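Local structure of trehalose-6-phosphate phosphatase (Neosartorya fumigata, 5DXL) at residues Phe187-Gln199 with Thr220-Leu233. The protein belongs to the trehalose-phosphatase family of the HAD clan, built from a Rossmann-like alpha/beta core and a smaller cap domain. Residues are numbered along the deposited sequence; the frame is centred on the assembly and turned at random. Where two conformers were deposited one is given.
Sequences FVNKGFIAARLVQ and TDEDMFRALKKSGL
Lys190 runs alongside Asp221, the two side chains pointing the same way, and its NZ meets Asp221 OD1 at 2.8 Å in a salt bridge that uses the syn lone pair of the carboxylate. The lysine chain is extended beyond CG, which carries the ammonium past Thr220 OG1, which lies 3.6 Å from Lys190 CD and bonds to Asp218. A long, flexible cation suits this place, because the same NZ also reaches the carboxylate of Asp26 and the carbonyl of Ile65, so that two carboxylates and a carbonyl share it.

At the N-cap of helix 190-199, Asn189 has CG anti to its backbone N (chi1 -173°), and OD1 caps Gly191 N at 2.8 Å. Its amide crosses Asp223 at roughly a right angle, the two planes 32° apart, and ND2 gives OD2 a weak, bent bond. Asp223 OD2 also accepts a hydrogen bond from a water, which accepts in turn from Lys190 N and donates to Thr220 O, while Asp223 OD1 pairs with Arg226.

Gly191 permits the close approach: its CA comes within 3.2 Å of Asp223 O, where a CB would collide. Small residues continue the seam, Ala227 CB resting 3.5 Å from Gly191 O and facing Ala194 and Ala195, while selenomethionine Met224 lays CG against Ala194. Farther along, Val198 CG2 meets Leu228 CD2 at 3.8 Å, crossing obliquely.

The helices, with axes 7.3 Å apart and directions 39° from parallel, lie side by side against the Rossmann-like sheet characteristic of HAD proteins: Ala194 and Val198 rest on strand 21-25, Met224 on strand 211-216, and Leu228 on both of these and on strand 238-243.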
ATOM      1  N   PHE A 187       2.347   7.010   9.003  1.00 18.60           N
ATOM      2  CA  PHE A 187       1.482   5.858   8.724  1.00 19.92           C
ATOM      3  C   PHE A 187       0.981   5.777   7.274  1.00 19.91           C
ATOM      4  O   PHE A 187       0.338   4.800   6.888  1.00 22.25           O
ATOM      5  CB  PHE A 187       0.287   5.811   9.706  1.00 22.02           C
ATOM      6  CG  PHE A 187      -0.658   6.996   9.640  1.00 19.85           C
ATOM      7  CD1 PHE A 187      -1.456   7.229   8.524  1.00 15.23           C
ATOM      8  CD2 PHE A 187      -0.803   7.832  10.740  1.00 22.13           C
ATOM      9  CE1 PHE A 187      -2.342   8.294   8.487  1.00 22.54           C
ATOM     10  CE2 PHE A 187      -1.694   8.895  10.707  1.00 20.01           C
ATOM     11  CZ  PHE A 187      -2.456   9.125   9.576  1.00 16.98           C
ATOM     12  N   VAL A 188       1.298   6.786   6.468  1.00 16.63           N
ATOM     13  CA  VAL A 188       0.924   6.804   5.059  1.00 15.98           C
ATOM     14  C   VAL A 188       1.783   5.827   4.245  1.00 18.13           C
ATOM     15  O   VAL A 188       1.351   5.300   3.219  1.00 19.61           O
ATOM     16  CB  VAL A 188       1.056   8.241   4.483  1.00 21.04           C
ATOM     17  CG1 VAL A 188       0.969   8.247   2.963  1.00 24.69           C
ATOM     18  CG2 VAL A 188      -0.005   9.140   5.097  1.00 20.60           C
ATOM     19  N   ASN A 189       3.002   5.588   4.715  0.50 15.74           N
ATOM     20  CA  ASN A 189       3.938   4.694   4.042  0.50 15.86           C
ATOM     21  C   ASN A 189       3.415   3.252   4.025  0.50 14.37           C
ATOM     22  O   ASN A 189       3.048   2.709   5.066  0.50 14.11           O
ATOM     23  CB  ASN A 189       5.305   4.773   4.735  0.50 16.03           C
ATOM     24  CG  ASN A 189       6.385   4.006   4.001  0.50 13.85           C
ATOM     25  OD1 ASN A 189       6.440   2.783   4.062  0.50 14.57           O
ATOM     26  ND2 ASN A 189       7.264   4.730   3.316  0.50 19.32           N
ATOM     27  N   LYS A 190       3.376   2.635   2.842  1.00 14.60           N
ATOM     28  CA  LYS A 190       2.806   1.301   2.697  1.00 16.16           C
ATOM     29  C   LYS A 190       3.580   0.225   3.448  1.00 14.26           C
ATOM     30  O   LYS A 190       3.027  -0.809   3.817  1.00 15.68           O
ATOM     31  CB  LYS A 190       2.704   0.921   1.216  1.00 21.29           C
ATOM     32  CG  LYS A 190       1.345   1.231   0.641  1.00 21.20           C
ATOM     33  CD  LYS A 190       1.152   0.638  -0.748  1.00 19.03           C
ATOM     34  CE  LYS A 190      -0.152   1.135  -1.329  1.00 22.23           C
ATOM     35  NZ  LYS A 190      -0.432   0.590  -2.671  1.00 15.97           N
ATOM     36  N   GLY A 191       4.865   0.480   3.677  1.00 17.07           N
ATOM     37  CA  GLY A 191       5.667  -0.435   4.466  1.00 18.00           C
ATOM     38  C   GLY A 191       5.218  -0.424   5.909  1.00 17.26           C
ATOM     39  O   GLY A 191       5.202  -1.444   6.587  1.00 17.81           O
ATOM     40  N   PHE A 192       4.854   0.762   6.383  1.00 22.45           N
ATOM     41  CA  PHE A 192       4.336   0.912   7.730  1.00 24.64           C
ATOM     42  C   PHE A 192       3.063   0.097   7.801  1.00 22.23           C
ATOM     43  O   PHE A 192       2.855  -0.731   8.700  1.00 22.21           O
ATOM     44  CB  PHE A 192       4.089   2.397   8.046  1.00 24.21           C
ATOM     45  CG  PHE A 192       3.587   2.657   9.436  1.00 29.00           C
ATOM     46  CD1 PHE A 192       2.251   2.460   9.758  1.00 25.42           C
ATOM     47  CD2 PHE A 192       4.446   3.127  10.419  1.00 32.52           C
ATOM     48  CE1 PHE A 192       1.783   2.707  11.039  1.00 28.06           C
ATOM     49  CE2 PHE A 192       3.983   3.380  11.701  1.00 35.59           C
ATOM     50  CZ  PHE A 192       2.652   3.169  12.010  1.00 30.76           C
ATOM     51  N   ILE A 193       2.217   0.306   6.801  1.00 25.77           N
ATOM     52  CA  ILE A 193       0.977  -0.432   6.704  1.00 21.18           C
ATOM     53  C   ILE A 193       1.220  -1.952   6.712  1.00 24.15           C
ATOM     54  O   ILE A 193       0.649  -2.656   7.529  1.00 20.11           O
ATOM     55  CB  ILE A 193       0.194   0.002   5.434  1.00 19.82           C
ATOM     56  CG1 ILE A 193      -0.140   1.508   5.521  1.00 19.83           C
ATOM     57  CG2 ILE A 193      -1.052  -0.864   5.252  1.00 20.09           C
ATOM     58  CD1 ILE A 193      -0.658   2.140   4.201  1.00 19.09           C
ATOM     59  N   ALA A 194       2.105  -2.441   5.842  1.00 18.98           N
ATOM     60  CA  ALA A 194       2.414  -3.878   5.744  1.00 15.13           C
ATOM     61  C   ALA A 194       3.088  -4.500   6.979  1.00 21.42           C
ATOM     62  O   ALA A 194       2.830  -5.651   7.330  1.00 20.03           O
ATOM     63  CB  ALA A 194       3.302  -4.125   4.514  1.00 15.40           C
ATOM     64  N   ALA A 195       3.988  -3.761   7.613  1.00 19.09           N
ATOM     65  CA  ALA A 195       4.643  -4.283   8.805  1.00 24.91           C
ATOM     66  C   ALA A 195       3.627  -4.446   9.924  1.00 24.83           C
ATOM     67  O   ALA A 195       3.655  -5.426  10.657  1.00 26.21           O
ATOM     68  CB  ALA A 195       5.779  -3.372   9.248  1.00 21.24           C
ATOM     69  N   ARG A 196       2.729  -3.471  10.029  1.00 27.42           N
ATOM     70  CA  ARG A 196       1.689  -3.465  11.051  1.00 32.77           C
ATOM     71  C   ARG A 196       0.817  -4.713  10.925  1.00 34.11           C
ATOM     72  O   ARG A 196       0.482  -5.359  11.914  1.00 35.83           O
ATOM     73  CB  ARG A 196       0.840  -2.196  10.931  1.00 38.32           C
ATOM     74  CG  ARG A 196       0.107  -1.807  12.201  1.00 47.75           C
ATOM     75  CD  ARG A 196      -0.980  -0.770  11.927  1.00 45.55           C
ATOM     76  NE  ARG A 196      -1.935  -1.226  10.916  1.00 49.83           N
ATOM     77  CZ  ARG A 196      -2.807  -2.218  11.093  1.00 47.32           C
ATOM     78  NH1 ARG A 196      -2.854  -2.877  12.246  1.00 56.58           N
ATOM     79  NH2 ARG A 196      -3.635  -2.561  10.114  1.00 49.49           N
ATOM     80  N   LEU A 197       0.472  -5.061   9.691  1.00 29.41           N
ATOM     81  CA  LEU A 197      -0.339  -6.245   9.426  1.00 31.64           C
ATOM     82  C   LEU A 197       0.315  -7.546   9.863  1.00 29.99           C
ATOM     83  O   LEU A 197      -0.352  -8.451  10.356  1.00 31.25           O
ATOM     84  CB  LEU A 197      -0.672  -6.326   7.940  1.00 28.26           C
ATOM     85  CG  LEU A 197      -1.981  -5.634   7.599  1.00 30.74           C
ATOM     86  CD1 LEU A 197      -2.215  -5.659   6.106  1.00 26.79           C
ATOM     87  CD2 LEU A 197      -3.108  -6.338   8.348  1.00 28.51           C
ATOM     88  N   VAL A 198       1.622  -7.653   9.662  1.00 28.22           N
ATOM     89  CA  VAL A 198       2.331  -8.873  10.024  1.00 24.82           C
ATOM     90  C   VAL A 198       2.504  -8.973  11.545  1.00 32.06           C
ATOM     91  O   VAL A 198       2.373 -10.049  12.128  1.00 29.85           O
ATOM     92  CB  VAL A 198       3.713  -8.942   9.338  1.00 29.16           C
ATOM     93  CG1 VAL A 198       4.539 -10.074   9.908  1.00 26.81           C
ATOM     94  CG2 VAL A 198       3.543  -9.120   7.839  1.00 26.04           C
ATOM     95  N   GLN A 199       2.783  -7.837  12.176  1.00 34.82           N
ATOM     96  CA  GLN A 199       2.997  -7.796  13.618  1.00 37.12           C
ATOM     97  C   GLN A 199       1.701  -8.008  14.399  1.00 42.08           C
ATOM     98  O   GLN A 199       1.736  -8.422  15.557  1.00 44.89           O
ATOM     99  CB  GLN A 199       3.641  -6.470  14.017  1.00 35.95           C
ATOM    100  CG  GLN A 199       5.077  -6.320  13.532  1.00 38.22           C
ATOM    101  CD  GLN A 199       5.503  -4.874  13.427  1.00 37.56           C
ATOM    102  OE1 GLN A 199       4.720  -3.965  13.703  1.00 42.21           O
ATOM    103  NE2 GLN A 199       6.750  -4.650  13.022  1.00 37.29           N
ATOM    104  N   THR A 220       5.570   3.034  -4.450  1.00 16.66           N
ATOM    105  CA  THR A 220       5.076   2.968  -3.078  1.00 18.91           C
ATOM    106  C   THR A 220       4.948   1.521  -2.602  1.00 20.81           C
ATOM    107  O   THR A 220       5.129   1.222  -1.419  1.00 20.29           O
ATOM    108  CB  THR A 220       3.702   3.685  -2.920  1.00 24.05           C
ATOM    109  OG1 THR A 220       2.620   2.780  -3.188  1.00 30.57           O
ATOM    110  CG2 THR A 220       3.614   4.877  -3.856  1.00 28.37           C
ATOM    111  N   ASP A 221       4.635   0.618  -3.525  1.00 13.94           N
ATOM    112  CA  ASP A 221       4.501  -0.785  -3.185  1.00 13.71           C
ATOM    113  C   ASP A 221       5.833  -1.415  -2.800  1.00 11.58           C
ATOM    114  O   ASP A 221       5.862  -2.401  -2.065  1.00 11.63           O
ATOM    115  CB  ASP A 221       3.878  -1.542  -4.355  1.00 12.26           C
ATOM    116  CG  ASP A 221       2.437  -1.163  -4.570  1.00 12.91           C
ATOM    117  OD1 ASP A 221       1.757  -0.844  -3.574  1.00 14.28           O
ATOM    118  OD2 ASP A 221       1.990  -1.200  -5.732  1.00 11.13           O
ATOM    119  N   GLU A 222       6.921  -0.842  -3.296  1.00 13.31           N
ATOM    120  CA  GLU A 222       8.266  -1.280  -2.927  1.00 11.23           C
ATOM    121  C   GLU A 222       8.465  -1.285  -1.411  1.00 13.66           C
ATOM    122  O   GLU A 222       9.182  -2.126  -0.875  1.00 13.32           O
ATOM    123  CB  GLU A 222       9.318  -0.396  -3.605  1.00 12.17           C
ATOM    124  CG  GLU A 222       9.368  -0.576  -5.122  1.00 14.09           C
ATOM    125  CD  GLU A 222       9.941  -1.927  -5.521  1.00 17.90           C
ATOM    126  OE1 GLU A 222      10.946  -2.350  -4.912  1.00 17.34           O
ATOM    127  OE2 GLU A 222       9.379  -2.571  -6.431  1.00 14.40           O
ATOM    128  N   ASP A 223       7.799  -0.368  -0.714  1.00 12.57           N
ATOM    129  CA  ASP A 223       7.968  -0.282   0.735  1.00 15.85           C
ATOM    130  C   ASP A 223       7.337  -1.487   1.444  1.00 13.59           C
ATOM    131  O   ASP A 223       7.801  -1.895   2.510  1.00 13.92           O
ATOM    132  CB  ASP A 223       7.391   1.039   1.264  1.00 14.97           C
ATOM    133  CG  ASP A 223       8.270   2.247   0.915  1.00 25.03           C
ATOM    134  OD1 ASP A 223       9.515   2.094   0.841  1.00 27.07           O
ATOM    135  OD2 ASP A 223       7.712   3.350   0.717  1.00 31.02           O
HETATM  136  N   MSE A 224       6.291  -2.074   0.852  1.00 10.76           N
HETATM  137  CA  MSE A 224       5.723  -3.318   1.380  1.00 10.99           C
HETATM  138  C   MSE A 224       6.756  -4.437   1.294  1.00 11.37           C
HETATM  139  O   MSE A 224       6.917  -5.205   2.245  1.00 11.89           O
HETATM  140  CB  MSE A 224       4.455  -3.729   0.623  1.00 12.99           C
HETATM  141  CG  MSE A 224       3.323  -2.729   0.752  1.00 12.48           C
HETATM  142 SE   MSE A 224       1.601  -3.474   0.217  1.00 17.10          SE
HETATM  143  CE  MSE A 224       1.954  -3.711  -1.703  1.00 11.69           C
ATOM    144  N   PHE A 225       7.432  -4.531   0.150  1.00 12.42           N
ATOM    145  CA  PHE A 225       8.425  -5.589  -0.055  1.00 11.06           C
ATOM    146  C   PHE A 225       9.581  -5.414   0.932  1.00 12.82           C
ATOM    147  O   PHE A 225      10.057  -6.388   1.518  1.00 13.56           O
ATOM    148  CB  PHE A 225       8.972  -5.592  -1.488  1.00 11.48           C
ATOM    149  CG  PHE A 225       7.913  -5.582  -2.564  1.00 11.50           C
ATOM    150  CD1 PHE A 225       6.713  -6.266  -2.410  1.00 11.75           C
ATOM    151  CD2 PHE A 225       8.133  -4.877  -3.743  1.00 11.39           C
ATOM    152  CE1 PHE A 225       5.742  -6.243  -3.416  1.00 10.74           C
ATOM    153  CE2 PHE A 225       7.176  -4.845  -4.749  1.00  9.79           C
ATOM    154  CZ  PHE A 225       5.977  -5.530  -4.593  1.00 10.39           C
ATOM    155  N   ARG A 226      10.008  -4.167   1.114  1.00 14.19           N
ATOM    156  CA  ARG A 226      11.045  -3.844   2.100  1.00 13.77           C
ATOM    157  C   ARG A 226      10.637  -4.290   3.489  1.00 17.94           C
ATOM    158  O   ARG A 226      11.420  -4.899   4.214  1.00 19.33           O
ATOM    159  CB  ARG A 226      11.338  -2.341   2.125  1.00 17.61           C
ATOM    160  CG  ARG A 226      12.245  -1.876   1.032  1.00 22.71           C
ATOM    161  CD  ARG A 226      12.738  -0.437   1.252  1.00 24.12           C
ATOM    162  NE  ARG A 226      13.386   0.032   0.035  1.00 28.71           N
ATOM    163  CZ  ARG A 226      12.760   0.693  -0.935  1.00 29.57           C
ATOM    164  NH1 ARG A 226      11.475   0.993  -0.811  1.00 25.85           N
ATOM    165  NH2 ARG A 226      13.421   1.063  -2.026  1.00 34.33           N
ATOM    166  N   ALA A 227       9.405  -3.973   3.871  1.00 14.05           N
ATOM    167  CA  ALA A 227       8.926  -4.332   5.192  1.00 15.07           C
ATOM    168  C   ALA A 227       8.921  -5.840   5.403  1.00 16.29           C
ATOM    169  O   ALA A 227       9.256  -6.324   6.484  1.00 18.46           O
ATOM    170  CB  ALA A 227       7.524  -3.758   5.422  1.00 18.63           C
ATOM    171  N   LEU A 228       8.526  -6.596   4.384  1.00 12.09           N
ATOM    172  CA  LEU A 228       8.463  -8.039   4.530  1.00 14.88           C
ATOM    173  C   LEU A 228       9.863  -8.641   4.643  1.00 17.31           C
ATOM    174  O   LEU A 228      10.049  -9.652   5.310  1.00 17.75           O
ATOM    175  CB  LEU A 228       7.694  -8.663   3.369  1.00 14.26           C
ATOM    176  CG  LEU A 228       6.181  -8.517   3.531  1.00 15.76           C
ATOM    177  CD1 LEU A 228       5.486  -9.014   2.282  1.00 13.76           C
ATOM    178  CD2 LEU A 228       5.714  -9.303   4.740  1.00 17.59           C
ATOM    179  N   LYS A 229      10.844  -8.005   4.015  1.00 18.08           N
ATOM    180  CA  LYS A 229      12.233  -8.458   4.149  1.00 19.73           C
ATOM    181  C   LYS A 229      12.735  -8.228   5.579  1.00 25.09           C
ATOM    182  O   LYS A 229      13.710  -8.848   6.010  1.00 29.59           O
ATOM    183  CB  LYS A 229      13.126  -7.758   3.121  1.00 20.46           C
ATOM    184  CG  LYS A 229      13.001  -8.367   1.738  1.00 20.47           C
ATOM    185  CD  LYS A 229      13.580  -7.474   0.640  1.00 25.71           C
ATOM    186  CE  LYS A 229      15.086  -7.454   0.656  1.00 30.39           C
ATOM    187  NZ  LYS A 229      15.606  -6.830  -0.601  1.00 34.57           N
ATOM    188  N   LYS A 230      12.040  -7.372   6.322  1.00 19.49           N
ATOM    189  CA  LYS A 230      12.353  -7.098   7.726  1.00 23.61           C
ATOM    190  C   LYS A 230      11.432  -7.808   8.715  1.00 25.85           C
ATOM    191  O   LYS A 230      11.502  -7.556   9.917  1.00 25.76           O
ATOM    192  CB  LYS A 230      12.285  -5.591   7.993  1.00 24.47           C
ATOM    193  CG  LYS A 230      13.332  -4.796   7.267  1.00 29.04           C
ATOM    194  CD  LYS A 230      13.062  -3.305   7.338  1.00 30.06           C
ATOM    195  CE  LYS A 230      13.203  -2.771   8.745  1.00 31.50           C
ATOM    196  NZ  LYS A 230      13.184  -1.282   8.745  1.00 45.85           N
ATOM    197  N   SER A 231      10.563  -8.684   8.218  1.00 19.11           N
ATOM    198  CA  SER A 231       9.497  -9.252   9.043  1.00 22.04           C
ATOM    199  C   SER A 231       9.984 -10.330  10.004  1.00 22.82           C
ATOM    200  O   SER A 231       9.353 -10.592  11.030  1.00 26.37           O
ATOM    201  CB  SER A 231       8.403  -9.844   8.154  1.00 19.29           C
ATOM    202  OG  SER A 231       8.849 -11.039   7.538  1.00 19.24           O
ATOM    203  N   GLY A 232      11.085 -10.974   9.645  1.00 23.73           N
ATOM    204  CA  GLY A 232      11.591 -12.079  10.438  1.00 23.54           C
ATOM    205  C   GLY A 232      10.938 -13.403  10.102  1.00 26.82           C
ATOM    206  O   GLY A 232      11.239 -14.421  10.724  1.00 25.05           O
ATOM    207  N   LEU A 233      10.040 -13.405   9.120  1.00 22.16           N
ATOM    208  CA  LEU A 233       9.421 -14.653   8.689  1.00 19.26           C
ATOM    209  C   LEU A 233      10.379 -15.475   7.830  1.00 18.98           C
ATOM    210  O   LEU A 233      11.223 -14.916   7.137  1.00 22.95           O
ATOM    211  CB  LEU A 233       8.133 -14.373   7.904  1.00 21.00           C
ATOM    212  CG  LEU A 233       7.011 -13.615   8.612  1.00 24.06           C
ATOM    213  CD1 LEU A 233       5.876 -13.343   7.633  1.00 23.81           C
ATOM    214  CD2 LEU A 233       6.497 -14.398   9.812  1.00 28.09           C
TER
HETATM  215  O   HOH W   1       4.960   3.514   0.529  1.00 23.98           O